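Side-chain contacts in magnetosome membrane protein MamB, putative Co/Zn/Cd cation transporter. Cation diffusion facilitator family (Desulfamplus magnetovallimortis, PDB 6QFJ), which probably moves divalent metal cations across the magnetosome membrane as a cation diffusion facilitator, the chain here being its cytosolic C-terminal domain: residues A11-L14 with E15-S19; V59-I62 with I63-V67. One frame throughout, in Å; residues are numbered along the deposited sequence.

Contact 1. Residues A11-L14 with E15-S19; sequences ANVL and EKTPS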
loop_
_atom_site.group_PDB
_atom_site.type_symbol
_atom_site.label_atom_id
_atom_site.label_comp_id
_atom_site.label_asym_id
_atom_site.label_seq_id
_atom_site.Cartn_x
_atom_site.Cartn_y
_atom_site.Cartn_z
ATOM N N ALA A 11 4.394 -4.760 -4.026
ATOM C CA ALA A 11 3.428 -5.853 -3.959
ATOM C C ALA A 11 4.008 -7.048 -3.284
ATOM O O ALA A 11 3.325 -7.656 -2.489
ATOM C CB ALA A 11 2.936 -6.267 -5.361
ATOM N N ASN A 12 5.281 -7.350 -3.543
ATOM C CA ASN A 12 5.907 -8.503 -2.912
ATOM C C ASN A 12 5.916 -8.310 -1.404
ATOM O O ASN A 12 5.595 -9.214 -0.660
ATOM C CB ASN A 12 7.352 -8.720 -3.379
ATOM C CG ASN A 12 7.442 -9.394 -4.734
ATOM O OD1 ASN A 12 6.479 -9.973 -5.146
ATOM N ND2 ASN A 12 8.566 -9.271 -5.466
ATOM N N VAL A 13 6.201 -7.099 -0.942
ATOM C CA VAL A 13 6.243 -6.874 0.509
ATOM C C VAL A 13 4.886 -6.967 1.114
ATOM O O VAL A 13 4.657 -7.650 2.163
ATOM C CB VAL A 13 6.929 -5.570 0.864
ATOM C CG1 VAL A 13 6.895 -5.361 2.389
ATOM C CG2 VAL A 13 8.372 -5.604 0.369
ATOM N N LEU A 14 3.939 -6.279 0.500
ATOM C CA LEU A 14 2.595 -6.140 1.055
ATOM C C LEU A 14 1.928 -7.525 1.155
ATOM O O LEU A 14 1.275 -7.813 2.153
ATOM C CB LEU A 14 1.708 -5.232 0.189
ATOM C CG LEU A 14 2.110 -3.767 0.173
ATOM C CD1 LEU A 14 1.191 -2.936 -0.694
ATOM C CD2 LEU A 14 2.150 -3.154 1.534
ATOM N N GLU A 15 2.179 -8.390 0.182
ATOM C CA GLU A 15 1.680 -9.744 0.210
ATOM C C GLU A 15 2.126 -10.528 1.438
ATOM O O GLU A 15 1.471 -11.496 1.833
ATOM C CB GLU A 15 2.082 -10.542 -1.060
ATOM C CG GLU A 15 0.928 -11.020 -1.904
ATOM C CD GLU A 15 0.027 -9.899 -2.419
ATOM O OE1 GLU A 15 -1.174 -9.802 -1.989
ATOM O OE2 GLU A 15 0.565 -9.153 -3.290
ATOM N N LYS A 16 3.278 -10.194 1.961
ATOM C CA LYS A 16 3.852 -10.915 3.062
ATOM C C LYS A 16 3.700 -10.127 4.347
ATOM O O LYS A 16 4.255 -10.497 5.359
ATOM C CB LYS A 16 5.342 -11.161 2.811
ATOM C CG LYS A 16 5.680 -11.899 1.546
ATOM C CD LYS A 16 7.150 -12.257 1.534
ATOM C CE LYS A 16 7.910 -11.567 0.425
ATOM N NZ LYS A 16 7.694 -12.220 -0.904
ATOM N N THR A 17 2.929 -9.042 4.332
ATOM C CA THR A 17 2.768 -8.231 5.530
ATOM C C THR A 17 1.527 -8.750 6.254
ATOM O O THR A 17 0.396 -8.643 5.740
ATOM C CB THR A 17 2.703 -6.779 5.127
ATOM O OG1 THR A 17 3.921 -6.472 4.453
ATOM C CG2 THR A 17 2.595 -5.815 6.347
ATOM N N PRO A 18 1.716 -9.336 7.461
ATOM C CA PRO A 18 0.582 -9.997 8.096
ATOM C C PRO A 18 -0.651 -9.124 8.454
ATOM O O PRO A 18 -1.765 -9.657 8.524
ATOM C CB PRO A 18 1.153 -10.644 9.352
ATOM C CG PRO A 18 2.414 -9.893 9.626
ATOM C CD PRO A 18 2.950 -9.432 8.272
ATOM N N SER A 19 -0.490 -7.831 8.655
ATOM C CA SER A 19 -1.662 -6.996 8.977
ATOM C C SER A 19 -2.627 -6.718 7.787
ATOM O O SER A 19 -3.729 -6.164 7.955
ATOM C CB SER A 19 -1.170 -5.679 9.577
ATOM O OG SER A 19 -0.400 -4.954 8.652
#
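T17 and K16 both close on the carbonyl oxygen of V13, and this double grip is the tight part of the turn that ends helix 2-15. The hydroxyl OG1 of T17 donates to V13 O over 2.7 Å, and the backbone N of K16 donates to the same oxygen over 2.9 Å. They arrive from opposite faces of the carbonyl plane, OG1 standing 51° out of it, so neither donor displaces the other. The T17 torsion explains the reach: with chi1 at -60°, OG1 is anti to T17's own carbonyl carbon and beside its backbone N, facing back to the helix. The backbone N of T17 donates to L14 O at 3.0 Å, while CG1 of V13 lies 3.8 Å from T17 OG1. One step earlier the regular i to i+4 bond survives, E15 N to A11 O at 3.0 Å. A valine in place of T17 would probably leave V13 O with the K16 amide alone and make the chain's departure from the helix less firmly fixed.

The solvent side is looser. K16 bends at chi3 and chi4 and folds back alongside N12, its CE 3.5 Å from N12 O, a contact of methylene with carbonyl. E15, bent at chi2, folds back toward A11, its OE2 lying 3.2 Å from A11 O, two acceptors that make no bond. E15 also touches D22 and V23 of strand 22-31. The buried L14 lies on V23 too and on I39 and L41 of strand 34-43, A11 meets I26, and V13 leans on I62 and I66 of helix 49-66.

Contact 2. Residues V59-I62 with I63-V67; sequences VNQI and IKEIV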
loop_
_atom_site.group_PDB
_atom_site.type_symbol
_atom_site.label_atom_id
_atom_site.label_comp_id
_atom_site.label_asym_id
_atom_site.label_seq_id
_atom_site.Cartn_x
_atom_site.Cartn_y
_atom_site.Cartn_z
ATOM N N VAL A 59 2.367 0.869 5.683
ATOM C CA VAL A 59 2.448 0.914 4.219
ATOM C C VAL A 59 3.299 2.047 3.687
ATOM O O VAL A 59 4.103 1.923 2.739
ATOM C CB VAL A 59 1.057 1.040 3.568
ATOM C CG1 VAL A 59 1.170 1.309 2.078
ATOM C CG2 VAL A 59 0.328 -0.207 3.832
ATOM N N ASN A 60 3.169 3.163 4.337
ATOM C CA ASN A 60 3.932 4.339 3.978
ATOM C C ASN A 60 5.446 4.088 4.196
ATOM O O ASN A 60 6.266 4.442 3.356
ATOM C CB ASN A 60 3.509 5.483 4.909
ATOM C CG ASN A 60 4.123 6.819 4.511
ATOM O OD1 ASN A 60 5.020 7.317 5.185
ATOM N ND2 ASN A 60 3.608 7.419 3.470
ATOM N N GLN A 61 5.790 3.452 5.309
ATOM C CA GLN A 61 7.173 3.102 5.613
ATOM C C GLN A 61 7.729 2.199 4.520
ATOM O O GLN A 61 8.828 2.395 4.008
ATOM C CB GLN A 61 7.170 2.392 6.983
ATOM C CG GLN A 61 8.567 2.034 7.528
ATOM C CD GLN A 61 9.237 0.890 6.850
ATOM O OE1 GLN A 61 8.641 -0.153 6.576
ATOM N NE2 GLN A 61 10.548 1.067 6.550
ATOM N N ILE A 62 6.954 1.219 4.125
ATOM C CA ILE A 62 7.423 0.305 3.046
ATOM C C ILE A 62 7.754 1.014 1.791
ATOM O O ILE A 62 8.852 0.867 1.234
ATOM C CB ILE A 62 6.370 -0.801 2.806
ATOM C CG1 ILE A 62 6.285 -1.670 4.029
ATOM C CG2 ILE A 62 6.722 -1.603 1.576
ATOM C CD1 ILE A 62 5.094 -2.593 4.091
ATOM N N ILE A 63 6.845 1.902 1.365
ATOM C CA ILE A 63 7.109 2.636 0.138
ATOM C C ILE A 63 8.316 3.527 0.237
ATOM O O ILE A 63 9.201 3.508 -0.657
ATOM C CB ILE A 63 5.872 3.383 -0.326
ATOM C CG1 ILE A 63 4.876 2.349 -0.745
ATOM C CG2 ILE A 63 6.230 4.306 -1.521
ATOM C CD1 ILE A 63 3.545 2.909 -1.048
ATOM N N LYS A 64 8.400 4.309 1.313
ATOM C CA LYS A 64 9.544 5.179 1.498
ATOM C C LYS A 64 10.873 4.408 1.517
ATOM O O LYS A 64 11.896 4.902 1.058
ATOM C CB LYS A 64 9.425 5.909 2.836
ATOM C CG LYS A 64 8.211 6.758 2.978
ATOM C CD LYS A 64 8.131 7.740 1.869
ATOM C CE LYS A 64 7.139 8.819 2.240
ATOM N NZ LYS A 64 6.876 9.680 1.059
ATOM N N GLU A 65 10.868 3.207 2.066
ATOM C CA GLU A 65 12.063 2.437 2.063
ATOM C C GLU A 65 12.408 1.914 0.686
ATOM O O GLU A 65 13.572 1.894 0.296
ATOM C CB GLU A 65 12.012 1.256 3.045
ATOM C CG GLU A 65 13.326 0.456 3.042
ATOM C CD GLU A 65 13.347 -0.659 4.105
ATOM O OE1 GLU A 65 12.605 -0.564 5.093
ATOM O OE2 GLU A 65 14.153 -1.630 3.978
ATOM N N ILE A 66 11.428 1.443 -0.051
ATOM C CA ILE A 66 11.717 0.854 -1.385
ATOM C C ILE A 66 12.039 1.860 -2.462
ATOM O O ILE A 66 12.921 1.636 -3.276
ATOM C CB ILE A 66 10.538 -0.023 -1.811
ATOM C CG1 ILE A 66 10.477 -1.176 -0.859
ATOM C CG2 ILE A 66 10.682 -0.504 -3.257
ATOM C CD1 ILE A 66 9.647 -2.317 -1.316
ATOM N N VAL A 67 11.317 2.960 -2.498
ATOM C CA VAL A 67 11.501 3.990 -3.509
ATOM C C VAL A 67 12.507 5.037 -3.039
ATOM O O VAL A 67 12.267 5.747 -2.063
ATOM C CB VAL A 67 10.111 4.648 -3.770
ATOM C CG1 VAL A 67 10.195 5.653 -4.853
ATOM C CG2 VAL A 67 9.053 3.613 -4.108
#
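Q61 and E65 form the polar side-chain pair, one helical turn apart and pointing the same way. NE2 of Q61 donates to OE1 of E65 at 3.0 Å with an N-H...O angle of 158°; the acceptor lies in the amide plane and offers its anti lone pair. The amide and carboxylate planes are 64° apart, and one N-H makes the link. The bend of Q61 at chi2 (-74°) turns its amide along the helix to meet the extended E65.

Backbone bonds run without a break from V59 O to I63 N through I62 O to I66 N, the latter 2.9 Å. This is the last part of helix 49-66, the connection of a beta-alpha-beta unit between strands 34-43 and 71-79, and V67 is the first residue to leave helical geometry.

Apolar contacts follow the same spacing. CG1 of V59 meets CD1 of I63 at 4.2 Å above the sheet, where I63 also touches F37, I39 and V73. I62 and I66 lie side by side, CG2 to CD1, toward helix 2-15.

A mixed contact completes the set: the aliphatic stem of K64 lies across the N60 amide, K64 CG being 3.9 Å from N60 OD1. The NZ of K64 is hydrogen-bonded to S71 OG.

How the contacts relate
Contact 1 closes well before contact 2 opens along the chain, but in space their centres are 12 Å apart and their side chains touch. I62 of contact 2 is the shared element: its CD1 packs 3.7 Å from V13 CG1 and 3.9 Å from L14 CD2. The same methyl lies 4.1 Å from T17 OG1, the hydroxyl of contact 1 that bonds V13 O. A second meeting joins V13 CG2 to I66 CD1 at 3.9 Å. Thus the end of helix 2-15 and the last turns of helix 49-66 meet through aliphatic branches, while both helices also rest on strand 34-43. Both contacts belong to the zinc-transporter dimerisation domain.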